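Local coordinates for aminomethyltransferase (Bartonella henselae, PDB 3GIR), which belongs to the aminomethyltransferase (glycine cleavage T-protein) family, pairing a folate-binding-type domain with a C-terminal barrel domain, at residues L175-A189 against A232-E244. Numbering follows the deposited sequence.
With NA (sodium ion), chain B.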
loop_
_atom_site.group_PDB
_atom_site.type_symbol
_atom_site.label_atom_id
_atom_site.label_comp_id
_atom_site.label_asym_id
_atom_site.label_seq_id
_atom_site.Cartn_x
_atom_site.Cartn_y
_atom_site.Cartn_z
ATOM N N LEU A 175 -7.869 9.678 5.471
ATOM C CA LEU A 175 -6.715 10.203 6.219
ATOM C C LEU A 175 -6.027 9.031 6.867
ATOM O O LEU A 175 -6.687 8.192 7.407
ATOM C CB LEU A 175 -7.114 11.204 7.301
ATOM C CG LEU A 175 -7.933 12.391 6.830
ATOM C CD1 LEU A 175 -8.461 13.216 8.021
ATOM C CD2 LEU A 175 -7.067 13.241 5.974
ATOM N N ALA A 176 -4.709 8.986 6.866
ATOM C CA ALA A 176 -3.965 8.050 7.677
ATOM C C ALA A 176 -3.306 8.808 8.819
ATOM O O ALA A 176 -2.767 9.851 8.640
ATOM C CB ALA A 176 -2.870 7.384 6.809
ATOM N N LEU A 177 -3.362 8.208 10.018
ATOM C CA LEU A 177 -2.760 8.805 11.243
ATOM C C LEU A 177 -1.847 7.705 11.743
ATOM O O LEU A 177 -2.297 6.665 12.218
ATOM C CB LEU A 177 -3.793 9.123 12.297
ATOM C CG LEU A 177 -3.238 9.714 13.581
ATOM C CD1 LEU A 177 -2.741 11.160 13.342
ATOM C CD2 LEU A 177 -4.385 9.718 14.616
ATOM N N GLN A 178 -0.533 7.912 11.676
ATOM C CA GLN A 178 0.469 6.841 11.808
ATOM C C GLN A 178 1.591 7.242 12.742
ATOM O O GLN A 178 2.036 8.367 12.754
ATOM C CB GLN A 178 1.103 6.508 10.464
ATOM C CG GLN A 178 0.114 6.144 9.409
ATOM C CD GLN A 178 -0.373 4.699 9.542
ATOM O OE1 GLN A 178 0.446 3.740 9.522
ATOM N NE2 GLN A 178 -1.717 4.525 9.523
ATOM N N GLY A 179 2.076 6.275 13.542
ATOM C CA GLY A 179 3.180 6.490 14.442
ATOM C C GLY A 179 2.892 5.993 15.877
ATOM O O GLY A 179 1.752 5.649 16.223
ATOM N N PRO A 180 3.921 6.059 16.716
ATOM C CA PRO A 180 3.753 5.579 18.079
ATOM C C PRO A 180 2.840 6.362 18.935
ATOM O O PRO A 180 2.351 5.783 19.935
ATOM C CB PRO A 180 5.187 5.592 18.623
ATOM C CG PRO A 180 5.870 6.654 17.784
ATOM C CD PRO A 180 5.310 6.396 16.428
ATOM N N GLN A 181 2.537 7.600 18.563
ATOM C CA GLN A 181 1.576 8.394 19.294
ATOM C C GLN A 181 0.198 8.462 18.658
ATOM O O GLN A 181 -0.706 9.139 19.124
ATOM C CB GLN A 181 2.134 9.733 19.643
ATOM C CG GLN A 181 3.406 9.703 20.480
ATOM C CD GLN A 181 3.978 11.080 20.739
ATOM O OE1 GLN A 181 4.064 11.954 19.880
ATOM N NE2 GLN A 181 4.394 11.293 22.004
ATOM N N ALA A 182 0.034 7.773 17.533
ATOM C CA ALA A 182 -1.220 7.870 16.808
ATOM C C ALA A 182 -2.438 7.453 17.641
ATOM O O ALA A 182 -3.472 8.110 17.584
ATOM C CB ALA A 182 -1.165 7.037 15.483
ATOM N N ALA A 183 -2.334 6.330 18.355
ATOM C CA ALA A 183 -3.413 5.807 19.195
ATOM C C ALA A 183 -3.787 6.772 20.296
ATOM O O ALA A 183 -4.968 6.985 20.536
ATOM C CB ALA A 183 -3.044 4.410 19.761
ATOM N N ALA A 184 -2.799 7.412 20.885
ATOM C CA ALA A 184 -3.058 8.385 21.928
ATOM C C ALA A 184 -3.734 9.638 21.370
ATOM O O ALA A 184 -4.717 10.139 21.923
ATOM C CB ALA A 184 -1.763 8.699 22.700
ATOM N N VAL A 185 -3.278 10.091 20.184
ATOM C CA VAL A 185 -3.890 11.224 19.497
ATOM C C VAL A 185 -5.370 10.909 19.203
ATOM O O VAL A 185 -6.240 11.771 19.423
ATOM C CB VAL A 185 -3.105 11.595 18.199
ATOM C CG1 VAL A 185 -3.877 12.583 17.345
ATOM C CG2 VAL A 185 -1.734 12.085 18.532
ATOM N N LEU A 186 -5.626 9.715 18.664
ATOM C CA LEU A 186 -6.957 9.292 18.328
ATOM C C LEU A 186 -7.854 9.361 19.562
ATOM O O LEU A 186 -8.918 9.956 19.522
ATOM C CB LEU A 186 -6.976 7.888 17.749
ATOM C CG LEU A 186 -8.199 7.391 17.075
ATOM C CD1 LEU A 186 -8.390 8.070 15.724
ATOM C CD2 LEU A 186 -8.229 5.937 16.987
ATOM N N ALA A 187 -7.410 8.742 20.632
ATOM C CA ALA A 187 -8.171 8.774 21.944
ATOM C C ALA A 187 -8.421 10.206 22.414
ATOM O O ALA A 187 -9.523 10.559 22.772
ATOM C CB ALA A 187 -7.436 7.979 23.016
ATOM N N ASP A 188 -7.407 11.049 22.384
ATOM C CA ASP A 188 -7.567 12.419 22.892
ATOM C C ASP A 188 -8.445 13.286 21.994
ATOM O O ASP A 188 -8.968 14.320 22.420
ATOM C CB ASP A 188 -6.198 13.088 23.099
ATOM C CG ASP A 188 -5.373 12.483 24.247
ATOM O OD1 ASP A 188 -5.851 11.633 25.034
ATOM O OD2 ASP A 188 -4.158 12.819 24.314
ATOM N N ALA A 189 -8.597 12.898 20.726
ATOM C CA ALA A 189 -9.502 13.573 19.823
ATOM C C ALA A 189 -10.950 13.099 20.001
ATOM O O ALA A 189 -11.846 13.583 19.289
ATOM C CB ALA A 189 -9.053 13.396 18.350
ATOM N N ALA A 232 -13.041 19.709 9.033
ATOM C CA ALA A 232 -13.064 19.845 10.467
ATOM C C ALA A 232 -12.281 18.751 11.226
ATOM O O ALA A 232 -11.529 19.032 12.179
ATOM C CB ALA A 232 -14.557 19.995 10.957
ATOM N N LEU A 233 -12.399 17.495 10.832
ATOM C CA LEU A 233 -11.663 16.452 11.439
ATOM C C LEU A 233 -10.146 16.659 11.264
ATOM O O LEU A 233 -9.363 16.474 12.174
ATOM C CB LEU A 233 -12.080 15.091 10.891
ATOM C CG LEU A 233 -11.272 13.895 11.398
ATOM C CD1 LEU A 233 -11.320 13.780 12.957
ATOM C CD2 LEU A 233 -11.605 12.561 10.713
ATOM N N ALA A 234 -9.748 16.936 10.041
ATOM C CA ALA A 234 -8.322 17.136 9.806
ATOM C C ALA A 234 -7.747 18.267 10.610
ATOM O O ALA A 234 -6.671 18.085 11.205
ATOM C CB ALA A 234 -8.045 17.366 8.320
ATOM N N GLU A 235 -8.470 19.379 10.737
ATOM C CA GLU A 235 -8.009 20.479 11.550
ATOM C C GLU A 235 -7.959 20.082 13.007
ATOM O O GLU A 235 -7.032 20.474 13.720
ATOM C CB GLU A 235 -8.877 21.713 11.360
ATOM C CG GLU A 235 -8.832 22.347 10.000
ATOM C CD GLU A 235 -9.957 23.424 9.800
ATOM O OE1 GLU A 235 -11.090 23.252 10.366
ATOM O OE2 GLU A 235 -9.720 24.416 9.070
ATOM N N LYS A 236 -8.947 19.346 13.496
ATOM C CA LYS A 236 -8.911 18.833 14.886
ATOM C C LYS A 236 -7.715 17.944 15.176
ATOM O O LYS A 236 -7.050 18.066 16.221
ATOM C CB LYS A 236 -10.232 18.135 15.190
ATOM C CG LYS A 236 -10.339 17.468 16.554
ATOM C CD LYS A 236 -11.744 16.872 16.688
ATOM C CE LYS A 236 -12.081 16.465 18.111
ATOM N NZ LYS A 236 -13.370 15.733 18.092
ATOM N N LEU A 237 -7.384 17.015 14.258
ATOM C CA LEU A 237 -6.213 16.178 14.491
ATOM C C LEU A 237 -4.901 16.953 14.392
ATOM O O LEU A 237 -3.990 16.781 15.194
ATOM C CB LEU A 237 -6.185 15.049 13.471
ATOM C CG LEU A 237 -7.300 14.085 13.581
ATOM C CD1 LEU A 237 -7.277 13.124 12.355
ATOM C CD2 LEU A 237 -7.248 13.258 14.822
ATOM N N LEU A 238 -4.788 17.839 13.430
ATOM C CA LEU A 238 -3.582 18.685 13.277
ATOM C C LEU A 238 -3.313 19.598 14.438
ATOM O O LEU A 238 -2.154 19.910 14.745
ATOM C CB LEU A 238 -3.758 19.568 12.073
ATOM C CG LEU A 238 -3.465 18.963 10.758
ATOM C CD1 LEU A 238 -4.168 19.776 9.655
ATOM C CD2 LEU A 238 -1.861 18.895 10.651
ATOM N N GLY A 239 -4.386 19.997 15.100
ATOM C CA GLY A 239 -4.313 20.841 16.298
ATOM C C GLY A 239 -3.564 20.173 17.439
ATOM O O GLY A 239 -3.063 20.850 18.328
ATOM N N ASP A 240 -3.425 18.867 17.412
ATOM C CA ASP A 240 -2.695 18.119 18.457
ATOM C C ASP A 240 -1.209 18.386 18.227
ATOM O O ASP A 240 -0.717 18.310 17.056
ATOM C CB ASP A 240 -3.007 16.614 18.356
ATOM C CG ASP A 240 -2.479 15.788 19.488
ATOM O OD1 ASP A 240 -3.263 15.061 20.165
ATOM O OD2 ASP A 240 -1.241 15.808 19.728
ATOM N N SER A 241 -0.480 18.701 19.289
ATOM C CA SER A 241 0.920 19.087 19.118
ATOM C C SER A 241 1.822 17.902 18.672
ATOM O O SER A 241 2.938 18.123 18.231
ATOM C CB SER A 241 1.443 19.726 20.426
ATOM O OG SER A 241 1.470 18.689 21.405
ATOM N N ARG A 242 1.316 16.684 18.754
ATOM C CA ARG A 242 2.057 15.482 18.327
ATOM C C ARG A 242 1.920 15.231 16.790
ATOM O O ARG A 242 2.643 14.363 16.308
ATOM C CB ARG A 242 1.646 14.258 19.080
ATOM C CG ARG A 242 1.913 14.413 20.600
ATOM C CD ARG A 242 1.213 13.415 21.390
ATOM N NE ARG A 242 -0.222 13.670 21.440
ATOM C CZ ARG A 242 -1.049 13.097 22.323
ATOM N NH1 ARG A 242 -0.628 12.159 23.201
ATOM N NH2 ARG A 242 -2.305 13.433 22.293
ATOM N N VAL A 243 1.022 15.977 16.129
ATOM C CA VAL A 243 0.625 15.668 14.742
ATOM C C VAL A 243 1.165 16.726 13.776
ATOM O O VAL A 243 1.032 17.930 13.993
ATOM C CB VAL A 243 -0.898 15.624 14.621
ATOM C CG1 VAL A 243 -1.391 15.289 13.228
ATOM C CG2 VAL A 243 -1.473 14.528 15.551
ATOM N N GLU A 244 1.767 16.224 12.691
ATOM C CA GLU A 244 2.095 17.065 11.544
ATOM C C GLU A 244 1.624 16.403 10.288
ATOM O O GLU A 244 1.595 15.178 10.205
ATOM C CB GLU A 244 3.595 17.292 11.448
ATOM C CG GLU A 244 4.249 17.938 12.698
ATOM C CD GLU A 244 3.903 19.432 12.888
ATOM O OE1 GLU A 244 3.306 20.076 12.018
ATOM O OE2 GLU A 244 4.223 20.002 13.964
HETATM NA NA NA B . 0.043 19.651 15.279
HETATM O O HOH W 1 -5.880 14.559 19.694
HETATM O O HOH W 2 -2.118 11.174 25.518
HETATM O O HOH W 3 -0.410 21.657 16.711
HETATM O O HOH W 4 2.363 20.032 16.068
HETATM O O HOH W 5 0.744 21.160 13.581
#
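Val-185 is the bump that sits in a hollow walled by Leu-237, Asp-240, Arg-242 and Val-243. Its CG1 branch, anti to the backbone N (chi1 169°), drops inward against Val-243 CG2 at 3.6 Å and reaches toward Leu-237 CD2. The other branch, CG2, lies under one face of the Arg-242 guanidinium, 3.6 Å from Arg-242 NE. Just past helix 182-188, Ala-189 CB rests against Leu-237 CD2 (4.0 Å). Deeper down, Leu-175 CD1 fits into a hollow formed by Leu-233, Ala-234 and Leu-237, while Leu-177 CD1 approaches Val-243 CG2. Both leucines rise from strand 173-178 of the mixed sheet, so helices 182-188 and 227-238 share an apolar layer over it, with Leu-78 of strand 76-80 also touching Leu-237 and Val-243.

Toward the surface the packing turns polar. Arg-242, bent at chi3 (-72°), brings its guanidinium side-on to Asp-240: NE and NH2 each take one carboxylate oxygen through its syn lone pair. Asp-240 OD2 also accepts from Arg-242 N, making an Asx turn. Across the contact, Arg-242 NH2 donates to Asp-188 OD2 at 2.8 Å, meeting it on the anti side and 27° out of the carboxylate plane. Gln-181 lays its amide across the Arg-242 chain, Gln-181 OE1 3.3 Å from Arg-242 CG, and that oxygen is hydrogen-bonded to His-75. At the far end, extended Lys-236 carries NZ to Ala-189 O (2.9 Å).

The type I beta turn from Asp-240 to Val-243 supplies its end carbonyl oxygens, which with Leu-238 O and three waters bind the sodium ion. The shared guanidinium probably eases the repulsion between the two carboxylates, whose nearest oxygens, Asp-188 OD2 and Asp-240 OD1, are 4.8 Å apart, and the doubly gripped Asp-240 would keep the guanidinium flat over Val-185.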